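PDB 2PFW: cupin 2, conserved barrel domain protein from Shewanella frigidimarina, which is of unknown function but folds as an RmlC-like cupin barrel, with family resemblance to KdgF, and so probably holds a small ligand or metal ion. Local coordinates for residues K24-G29 with K38-K43; H50-S55 with D102-A107; V67-V72 with P86-G91. One frame throughout, in Å; residues are numbered along the deposited sequence.

Contact 1 (K24-G29 with K38-K43); sequences KRQMLG and KIWFDK
Trp-40 lays the benzo edge of its indole along the strand 24-29, overlapping the root of Gln-26: CZ3 lies 3.5 Å from Gln-26 CB, near the ring plane. At the same edge, CE3 is 3.4 Å from Lys-24 O. With CG placed beside the backbone N (chi1 -69°), the indole can run back along the neighbouring strand, and Lys-38 covers part of one face, its CG 3.9 Å above the plane near the rim. With an alanine in place of the indole, Gln-26 CB and the Lys-38 stem would probably lose their shared cover, leaving a gap over Lys-38 CG and at the flank of Gln-26. Beneath these groups the strands pair antiparallel. Lys-24 and Trp-40 exchange two backbone bonds, and so do Gln-26 and Lys-38, the latter including Gln-26 N to Lys-38 O at 2.6 Å. On the other face of the sheet Arg-25 and Ile-39 lie side by side, with Arg-25 CG 3.5 Å from Ile-39 CD1. The Gln-26 amide stands 72° to the indole. A water donates to its OE1 at 2.8 Å and accepts from Lys-38 NZ at 3.1 Å, while Gln-26 NE2 donates to the carbonyls of Thr-14 and Gly-11. The hairpin thus divides the labour: backbone bonds set the register, aliphatic stems and the indole pack against one another, and the Gln-26 amide finds partners in water and carbonyls beyond the hairpin.

Contact 2 (H50-S55 with D102-A107); sequences HAHRHS and DTFSPA. With EDO (1,2-ethanediol), chain C.
The His-X-His loop of the first cupin motif, where His-50 and His-52 fall at positions that bind metal in many relatives, meets the end of strand 98-105 through His-52 and Phe-104. The two rings form an offset edge-to-face pair, planes 83° apart, with the phenylalanine edge directed at the imidazole face and Phe-104 CE1 3.9 Å from His-52 NE2. His-52 reaches this place from the crowded position, its CG between backbone N and carbonyl carbon (chi1 44°), and its ND1 makes a weak bond of 3.3 Å to His-54 O. NE2 has a further weak bond to Gln-56, which stands where the motif usually carries glutamate. Further along, His-54 slides its ring edge against the turn after the strand: CD2 lies 3.3 Å from Pro-106 CG, beyond a cis peptide. Within the loop, His-54 CE1 lies 3.8 Å above the guanidinium plane of Arg-53, over the centre of that group. Two backbone bonds then join the segments as an antiparallel hydrogen-bonded pair. Ser-55 N donates to Ser-105 O at 2.9 Å, and Ser-105 N returns a bond of 3.0 Å to Ser-55 O. Part of the dimer interface lies here: Ser-105 OG bonds to Ser-105 of the second subunit, and Ser-55 OG to Glu-33 of that subunit. The pairing of the two serines begins the register of strand 55-61 against strand 98-105, which has strand 34-41 along its other side.

Contact 3 (V67-V72 with P86-G91); sequences VNVDGV and PHVDHG
Asp-70 follows Val-88 CG1 from CB, 3.7 Å away, through CG to OD1, 4.0 Å away. CG stands anti to the backbone N (chi1 -161°), which carries the carboxylate past Val-88 to a water donating to OD1 at 3.2 Å. That water also accepts from Asp-89 N at 2.7 Å, so the carboxylate is tied to the backbone opposite through a single intermediary. A direct bond lies close by, from Asp-70 N to Asp-89 O at 2.8 Å. Val-88 is shared, since its CG1 also touches Val-69 CG1 at 4.0 Å, the two side chains crossing at about a right angle. Asp-70 and Gly-71 form the corner of a type I' turn running from Val-69 to Val-72, and both have the positive phi that this turn requires. A weak bond from Gly-71 N to Asn-68 OD1 braces it. Before the turn, Asn-68 N donates to Gly-91 O at 2.6 Å. On the facing segment, His-90 ND1 points almost straight at Val-88 O (3.1 Å, 175°), with the carbonyl oxygen in the ring plane, which fixes the rotation of the imidazole beside His-52. Strand 65-69 runs between strands 90-94 and 72-76 of the smaller sheet, where Val-67 packs on Phe-8, and Val-69 on His-7, of the second subunit.

In the fold
Followed from the N terminus, the chain first closes contact 1, a local hairpin of strands 23-31 and 34-41 complete before the others open. Contact 2 spans a far longer excursion, bringing the loop after strand 45-50 back to strand 98-105. Contact 3 forms within that excursion and pairs strands 65-69 and 90-94 of the smaller sheet. Contacts 1 and 2 share the larger sheet, where Ile-39 touches Asp-102. Contacts 2 and 3 meet through probable hydrogen bonds from His-87 N to His-52 O and from His-90 N to His-50 O; the second lies within the smaller sheet, and the link to the larger runs on through the loop to Ser-55. All three contacts touch the second subunit.

Contact 1 (K24-G29 with K38-K43)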
loop_
_atom_site.group_PDB
_atom_site.type_symbol
_atom_site.label_atom_id
_atom_site.label_comp_id
_atom_site.label_asym_id
_atom_site.label_seq_id
_atom_site.Cartn_x
_atom_site.Cartn_y
_atom_site.Cartn_z
ATOM N N LYS A 24 6.189 12.151 -9.434
ATOM C CA LYS A 24 4.808 12.610 -9.314
ATOM C C LYS A 24 4.104 11.832 -8.206
ATOM O O LYS A 24 4.306 10.624 -8.092
ATOM C CB LYS A 24 4.052 12.446 -10.624
ATOM C CG LYS A 24 4.404 13.447 -11.713
ATOM C CD LYS A 24 3.532 13.263 -12.940
ATOM C CE LYS A 24 4.311 12.860 -14.182
ATOM N NZ LYS A 24 4.259 11.386 -14.421
ATOM N N ARG A 25 3.303 12.501 -7.383
ATOM C CA ARG A 25 2.759 11.850 -6.192
ATOM C C ARG A 25 1.238 11.993 -6.124
ATOM O O ARG A 25 0.715 13.077 -6.383
ATOM C CB ARG A 25 3.384 12.430 -4.920
ATOM C CG ARG A 25 2.945 11.752 -3.634
ATOM C CD ARG A 25 3.815 12.155 -2.449
ATOM N NE ARG A 25 3.643 13.565 -2.135
ATOM C CZ ARG A 25 4.535 14.431 -1.695
ATOM N NH1 ARG A 25 5.794 14.084 -1.468
ATOM N NH2 ARG A 25 4.170 15.690 -1.470
ATOM N N GLN A 26 0.557 10.906 -5.776
ATOM C CA GLN A 26 -0.884 10.947 -5.556
ATOM C C GLN A 26 -1.267 10.338 -4.210
ATOM O O GLN A 26 -0.886 9.214 -3.891
ATOM C CB GLN A 26 -1.639 10.206 -6.659
ATOM C CG GLN A 26 -3.149 10.420 -6.624
ATOM C CD GLN A 26 -3.846 9.515 -7.622
ATOM O OE1 GLN A 26 -3.628 8.306 -7.585
ATOM N NE2 GLN A 26 -4.659 10.097 -8.491
HETATM N N MSE A 27 -2.033 11.086 -3.426
HETATM C CA MSE A 27 -2.580 10.573 -2.171
HETATM C C MSE A 27 -3.591 9.463 -2.396
HETATM O O MSE A 27 -4.492 9.702 -3.138
HETATM C CB MSE A 27 -3.226 11.723 -1.375
HETATM C CG MSE A 27 -3.640 11.298 0.043
HETATM SE SE MSE A 27 -2.118 10.709 1.145
HETATM C CE MSE A 27 -1.121 12.266 0.842
ATOM N N LEU A 28 -3.405 8.315 -1.762
ATOM C CA LEU A 28 -4.385 7.238 -1.829
ATOM C C LEU A 28 -5.305 7.237 -0.609
ATOM O O LEU A 28 -6.473 6.855 -0.691
ATOM C CB LEU A 28 -3.691 5.881 -1.926
ATOM C CG LEU A 28 -2.743 5.725 -3.124
ATOM C CD1 LEU A 28 -2.107 4.350 -3.121
ATOM C CD2 LEU A 28 -3.489 5.990 -4.420
ATOM N N GLY A 29 -4.773 7.654 0.535
ATOM C CA GLY A 29 -5.580 7.786 1.742
ATOM C C GLY A 29 -4.696 7.939 2.966
ATOM O O GLY A 29 -3.602 7.371 3.005
ATOM N N LYS A 38 0.785 7.213 -4.137
ATOM C CA LYS A 38 1.190 6.677 -5.425
ATOM C C LYS A 38 2.241 7.596 -6.050
ATOM O O LYS A 38 1.980 8.781 -6.235
ATOM C CB LYS A 38 -0.002 6.533 -6.370
ATOM C CG LYS A 38 0.227 5.562 -7.513
ATOM C CD LYS A 38 -0.955 5.533 -8.469
ATOM C CE LYS A 38 -1.075 4.156 -9.102
ATOM N NZ LYS A 38 -2.076 4.147 -10.207
ATOM N N ILE A 39 3.400 7.029 -6.348
ATOM C CA ILE A 39 4.525 7.759 -6.912
ATOM C C ILE A 39 4.874 7.256 -8.312
ATOM O O ILE A 39 5.208 6.082 -8.471
ATOM C CB ILE A 39 5.792 7.624 -6.043
ATOM C CG1 ILE A 39 5.559 7.789 -4.538
ATOM C CG2 ILE A 39 6.862 8.583 -6.547
ATOM C CD1 ILE A 39 5.265 9.207 -4.121
ATOM N N TRP A 40 4.802 8.135 -9.302
ATOM C CA TRP A 40 5.231 7.805 -10.654
ATOM C C TRP A 40 6.686 8.232 -10.860
ATOM O O TRP A 40 6.997 9.410 -10.684
ATOM C CB TRP A 40 4.382 8.494 -11.715
ATOM C CG TRP A 40 2.971 8.021 -11.827
ATOM C CD1 TRP A 40 2.448 7.174 -12.760
ATOM C CD2 TRP A 40 1.887 8.381 -10.958
ATOM N NE1 TRP A 40 1.104 6.986 -12.522
ATOM C CE2 TRP A 40 0.736 7.715 -11.423
ATOM C CE3 TRP A 40 1.789 9.205 -9.833
ATOM C CZ2 TRP A 40 -0.500 7.846 -10.800
ATOM C CZ3 TRP A 40 0.564 9.334 -9.219
ATOM C CH2 TRP A 40 -0.565 8.660 -9.700
ATOM N N PHE A 41 7.541 7.288 -11.228
ATOM C CA PHE A 41 8.926 7.615 -11.554
ATOM C C PHE A 41 9.118 7.817 -13.055
ATOM O O PHE A 41 8.859 6.901 -13.838
ATOM C CB PHE A 41 9.858 6.508 -11.064
ATOM C CG PHE A 41 10.046 6.439 -9.559
ATOM C CD1 PHE A 41 8.965 6.217 -8.723
ATOM C CD2 PHE A 41 11.304 6.592 -8.997
ATOM C CE1 PHE A 41 9.138 6.151 -7.353
ATOM C CE2 PHE A 41 11.484 6.528 -7.628
ATOM C CZ PHE A 41 10.398 6.304 -6.802
ATOM N N ASP A 42 9.576 8.985 -13.484
ATOM C CA ASP A 42 10.195 9.130 -14.802
ATOM C C ASP A 42 11.398 8.200 -14.911
ATOM O O ASP A 42 11.941 7.753 -13.898
ATOM C CB ASP A 42 10.625 10.566 -15.064
ATOM C CG ASP A 42 9.497 11.564 -14.908
ATOM O OD1 ASP A 42 8.332 11.117 -14.840
ATOM O OD2 ASP A 42 9.778 12.777 -14.847
ATOM N N LYS A 43 11.829 7.892 -16.135
ATOM C CA LYS A 43 13.010 7.043 -16.291
ATOM C C LYS A 43 14.195 7.666 -15.552
ATOM O O LYS A 43 14.470 8.856 -15.692
ATOM C CB LYS A 43 13.348 6.819 -17.764
ATOM C CG LYS A 43 12.197 6.260 -18.587
ATOM C CD LYS A 43 12.503 6.326 -20.075
ATOM C CE LYS A 43 12.013 5.080 -20.804
ATOM N NZ LYS A 43 11.467 5.408 -22.154
HETATM O O HOH W 1 6.808 10.891 -12.956
HETATM O O HOH W 2 -4.304 5.956 -8.949
#

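Contact 2 (H50-S55 with D102-A107)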
loop_
_atom_site.group_PDB
_atom_site.type_symbol
_atom_site.label_atom_id
_atom_site.label_comp_id
_atom_site.label_asym_id
_atom_site.label_seq_id
_atom_site.Cartn_x
_atom_site.Cartn_y
_atom_site.Cartn_z
ATOM N N HIS A 50 18.370 8.723 1.826
ATOM C CA HIS A 50 17.304 9.259 2.660
ATOM C C HIS A 50 17.051 8.444 3.913
ATOM O O HIS A 50 17.318 7.242 3.980
ATOM C CB HIS A 50 16.046 9.294 1.790
ATOM C CG HIS A 50 15.033 10.311 2.149
ATOM N ND1 HIS A 50 15.149 11.638 1.785
ATOM C CD2 HIS A 50 13.847 10.235 2.812
ATOM C CE1 HIS A 50 14.104 12.327 2.218
ATOM N NE2 HIS A 50 13.297 11.492 2.850
ATOM N N ALA A 51 16.548 9.089 4.961
ATOM C CA ALA A 51 16.125 8.393 6.174
ATOM C C ALA A 51 15.024 9.198 6.864
ATOM O O ALA A 51 14.907 10.407 6.676
ATOM C CB ALA A 51 17.269 8.140 7.139
ATOM N N HIS A 52 14.212 8.506 7.665
ATOM C CA HIS A 52 13.148 9.193 8.406
ATOM C C HIS A 52 12.631 8.303 9.529
ATOM O O HIS A 52 12.868 7.092 9.563
ATOM C CB HIS A 52 12.037 9.630 7.454
ATOM C CG HIS A 52 11.618 8.608 6.447
ATOM N ND1 HIS A 52 11.155 7.363 6.808
ATOM C CD2 HIS A 52 11.581 8.632 5.092
ATOM C CE1 HIS A 52 10.856 6.666 5.724
ATOM N NE2 HIS A 52 11.105 7.416 4.667
ATOM N N ARG A 53 11.926 8.898 10.493
ATOM C CA ARG A 53 11.434 8.120 11.632
ATOM C C ARG A 53 10.347 7.139 11.195
ATOM O O ARG A 53 10.281 6.011 11.674
ATOM C CB ARG A 53 10.890 9.040 12.724
ATOM C CG ARG A 53 9.733 9.938 12.302
ATOM C CD ARG A 53 9.370 10.885 13.439
ATOM N NE ARG A 53 8.172 11.665 13.197
ATOM C CZ ARG A 53 8.087 12.815 12.557
ATOM N NH1 ARG A 53 9.164 13.396 12.043
ATOM N NH2 ARG A 53 6.908 13.412 12.417
ATOM N N HIS A 54 9.500 7.586 10.282
ATOM C CA HIS A 54 8.323 6.838 9.855
ATOM C C HIS A 54 8.658 5.417 9.432
ATOM O O HIS A 54 9.645 5.177 8.723
ATOM C CB HIS A 54 7.641 7.566 8.695
ATOM C CG HIS A 54 7.339 9.006 8.941
ATOM N ND1 HIS A 54 8.291 9.998 8.864
ATOM C CD2 HIS A 54 6.179 9.633 9.257
ATOM C CE1 HIS A 54 7.741 11.170 9.124
ATOM N NE2 HIS A 54 6.455 10.972 9.368
ATOM N N SER A 55 7.856 4.433 9.850
ATOM C CA SER A 55 7.971 3.104 9.247
ATOM C C SER A 55 7.493 3.200 7.799
ATOM O O SER A 55 6.691 4.071 7.463
ATOM C CB SER A 55 7.193 2.061 10.032
ATOM O OG SER A 55 7.956 1.559 11.113
ATOM N N ASP A 102 3.912 3.809 -1.825
ATOM C CA ASP A 102 4.633 4.037 -0.575
ATOM C C ASP A 102 3.620 4.220 0.560
ATOM O O ASP A 102 2.786 5.117 0.445
ATOM C CB ASP A 102 5.531 5.262 -0.653
ATOM C CG ASP A 102 6.807 5.109 -1.450
ATOM O OD1 ASP A 102 7.292 3.982 -1.663
ATOM O OD2 ASP A 102 7.359 6.144 -1.882
ATOM N N THR A 103 3.722 3.396 1.590
ATOM C CA THR A 103 2.921 3.566 2.796
ATOM C C THR A 103 3.801 3.762 4.027
ATOM O O THR A 103 4.830 3.101 4.155
ATOM C CB THR A 103 2.000 2.355 3.019
ATOM O OG1 THR A 103 2.698 1.309 3.692
ATOM C CG2 THR A 103 1.576 1.792 1.664
ATOM N N PHE A 104 3.376 4.660 4.903
ATOM C CA PHE A 104 4.124 5.078 6.077
ATOM C C PHE A 104 3.297 4.998 7.357
ATOM O O PHE A 104 2.135 5.414 7.340
ATOM C CB PHE A 104 4.594 6.527 5.906
ATOM C CG PHE A 104 5.389 6.732 4.627
ATOM C CD1 PHE A 104 6.737 6.414 4.595
ATOM C CD2 PHE A 104 4.770 7.225 3.492
ATOM C CE1 PHE A 104 7.471 6.584 3.435
ATOM C CE2 PHE A 104 5.504 7.404 2.337
ATOM C CZ PHE A 104 6.850 7.084 2.310
ATOM N N SER A 105 3.861 4.505 8.456
ATOM C CA SER A 105 3.229 4.726 9.753
ATOM C C SER A 105 4.038 5.730 10.599
ATOM O O SER A 105 5.233 5.291 10.724
ATOM C CB SER A 105 3.027 3.469 10.591
ATOM O OG SER A 105 2.224 3.832 11.717
ATOM N N PRO A 106 3.889 6.869 11.266
ATOM C CA PRO A 106 3.022 8.060 11.409
ATOM C C PRO A 106 2.685 8.505 9.984
ATOM O O PRO A 106 3.342 8.021 9.054
ATOM C CB PRO A 106 3.833 9.114 12.136
ATOM C CG PRO A 106 5.212 8.555 12.193
ATOM C CD PRO A 106 5.011 7.074 12.272
ATOM N N ALA A 107 1.721 9.390 9.782
ATOM C CA ALA A 107 1.635 10.087 8.504
ATOM C C ALA A 107 2.900 10.920 8.287
ATOM O O ALA A 107 3.567 11.278 9.258
ATOM C CB ALA A 107 0.405 10.969 8.440
HETATM C C1 EDO C . 10.115 5.671 -1.781
HETATM O O1 EDO C . 10.206 4.258 -1.590
HETATM C C2 EDO C . 10.024 5.969 -3.272
HETATM O O2 EDO C . 9.324 7.201 -3.473
#

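Contact 3 (V67-V72 with P86-G91)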
loop_
_atom_site.group_PDB
_atom_site.type_symbol
_atom_site.label_atom_id
_atom_site.label_comp_id
_atom_site.label_asym_id
_atom_site.label_seq_id
_atom_site.Cartn_x
_atom_site.Cartn_y
_atom_site.Cartn_z
ATOM N N VAL A 67 16.715 -0.933 -5.454
ATOM C CA VAL A 67 16.431 -0.401 -4.119
ATOM C C VAL A 67 17.554 -0.733 -3.139
ATOM O O VAL A 67 18.003 -1.875 -3.032
ATOM C CB VAL A 67 15.089 -0.912 -3.566
ATOM C CG1 VAL A 67 14.867 -0.365 -2.163
ATOM C CG2 VAL A 67 13.951 -0.503 -4.489
ATOM N N ASN A 68 18.007 0.295 -2.418
ATOM C CA ASN A 68 18.959 0.089 -1.330
ATOM C C ASN A 68 18.255 0.219 0.022
ATOM O O ASN A 68 17.709 1.291 0.292
ATOM C CB ASN A 68 20.117 1.087 -1.413
ATOM C CG ASN A 68 21.250 0.689 -0.478
ATOM O OD1 ASN A 68 21.036 0.038 0.546
ATOM N ND2 ASN A 68 22.474 1.073 -0.835
ATOM N N VAL A 69 18.278 -0.840 0.813
ATOM C CA VAL A 69 17.902 -0.774 2.221
ATOM C C VAL A 69 19.053 -1.250 3.110
ATOM O O VAL A 69 19.439 -2.413 3.060
ATOM C CB VAL A 69 16.647 -1.599 2.544
ATOM C CG1 VAL A 69 16.321 -1.485 4.027
ATOM C CG2 VAL A 69 15.463 -1.133 1.712
ATOM N N ASP A 70 19.574 -0.334 3.922
ATOM C CA ASP A 70 20.562 -0.694 4.936
ATOM C C ASP A 70 21.791 -1.325 4.287
ATOM O O ASP A 70 22.417 -2.202 4.882
ATOM C CB ASP A 70 19.948 -1.654 5.954
ATOM C CG ASP A 70 20.745 -1.691 7.245
ATOM O OD1 ASP A 70 21.242 -0.608 7.616
ATOM O OD2 ASP A 70 20.871 -2.773 7.853
ATOM N N GLY A 71 22.110 -0.877 3.078
ATOM C CA GLY A 71 23.274 -1.328 2.341
ATOM C C GLY A 71 23.012 -2.584 1.537
ATOM O O GLY A 71 23.785 -2.938 0.646
ATOM N N VAL A 72 21.917 -3.285 1.821
ATOM C CA VAL A 72 21.509 -4.406 0.964
ATOM C C VAL A 72 20.874 -3.878 -0.315
ATOM O O VAL A 72 20.096 -2.924 -0.280
ATOM C CB VAL A 72 20.549 -5.339 1.710
ATOM C CG1 VAL A 72 20.234 -6.578 0.890
ATOM C CG2 VAL A 72 21.140 -5.739 3.058
ATOM N N PRO A 86 12.213 2.173 10.953
ATOM C CA PRO A 86 12.467 3.576 11.301
ATOM C C PRO A 86 13.974 3.873 11.341
ATOM O O PRO A 86 14.711 3.089 11.935
ATOM C CB PRO A 86 11.846 3.707 12.691
ATOM C CG PRO A 86 10.770 2.664 12.700
ATOM C CD PRO A 86 11.349 1.501 11.931
ATOM N N HIS A 87 14.335 4.960 10.701
ATOM C CA HIS A 87 15.628 5.609 10.675
ATOM C C HIS A 87 16.644 4.829 9.855
ATOM O O HIS A 87 17.826 5.185 9.848
ATOM C CB HIS A 87 16.158 5.808 12.103
ATOM C CG HIS A 87 15.290 6.692 12.945
ATOM N ND1 HIS A 87 14.642 6.226 14.071
ATOM C CD2 HIS A 87 14.955 7.995 12.839
ATOM C CE1 HIS A 87 13.950 7.211 14.612
ATOM N NE2 HIS A 87 14.121 8.300 13.888
ATOM N N VAL A 88 16.211 3.777 9.165
ATOM C CA VAL A 88 17.147 2.970 8.381
ATOM C C VAL A 88 17.480 3.656 7.059
ATOM O O VAL A 88 16.612 4.182 6.364
ATOM C CB VAL A 88 16.608 1.561 8.106
ATOM C CG1 VAL A 88 17.512 0.806 7.135
ATOM C CG2 VAL A 88 16.460 0.769 9.399
ATOM N N ASP A 89 18.762 3.677 6.697
ATOM C CA ASP A 89 19.180 4.281 5.440
ATOM C C ASP A 89 18.586 3.518 4.258
ATOM O O ASP A 89 18.563 2.288 4.287
ATOM C CB ASP A 89 20.702 4.295 5.318
ATOM C CG ASP A 89 21.363 5.443 6.047
ATOM O OD1 ASP A 89 20.675 6.441 6.342
ATOM O OD2 ASP A 89 22.580 5.335 6.321
ATOM N N HIS A 90 18.119 4.232 3.242
ATOM C CA HIS A 90 17.546 3.557 2.080
ATOM C C HIS A 90 17.622 4.435 0.836
ATOM O O HIS A 90 17.686 5.657 0.927
ATOM C CB HIS A 90 16.091 3.152 2.337
ATOM C CG HIS A 90 15.148 4.289 2.571
ATOM N ND1 HIS A 90 15.003 4.866 3.814
ATOM C CD2 HIS A 90 14.295 4.962 1.767
ATOM C CE1 HIS A 90 14.115 5.841 3.762
ATOM N NE2 HIS A 90 13.665 5.925 2.523
ATOM N N GLY A 91 17.596 3.804 -0.343
ATOM C CA GLY A 91 17.467 4.547 -1.591
ATOM C C GLY A 91 16.703 3.765 -2.654
ATOM O O GLY A 91 16.645 2.541 -2.555
HETATM O O HOH W 3 20.692 2.491 8.139
#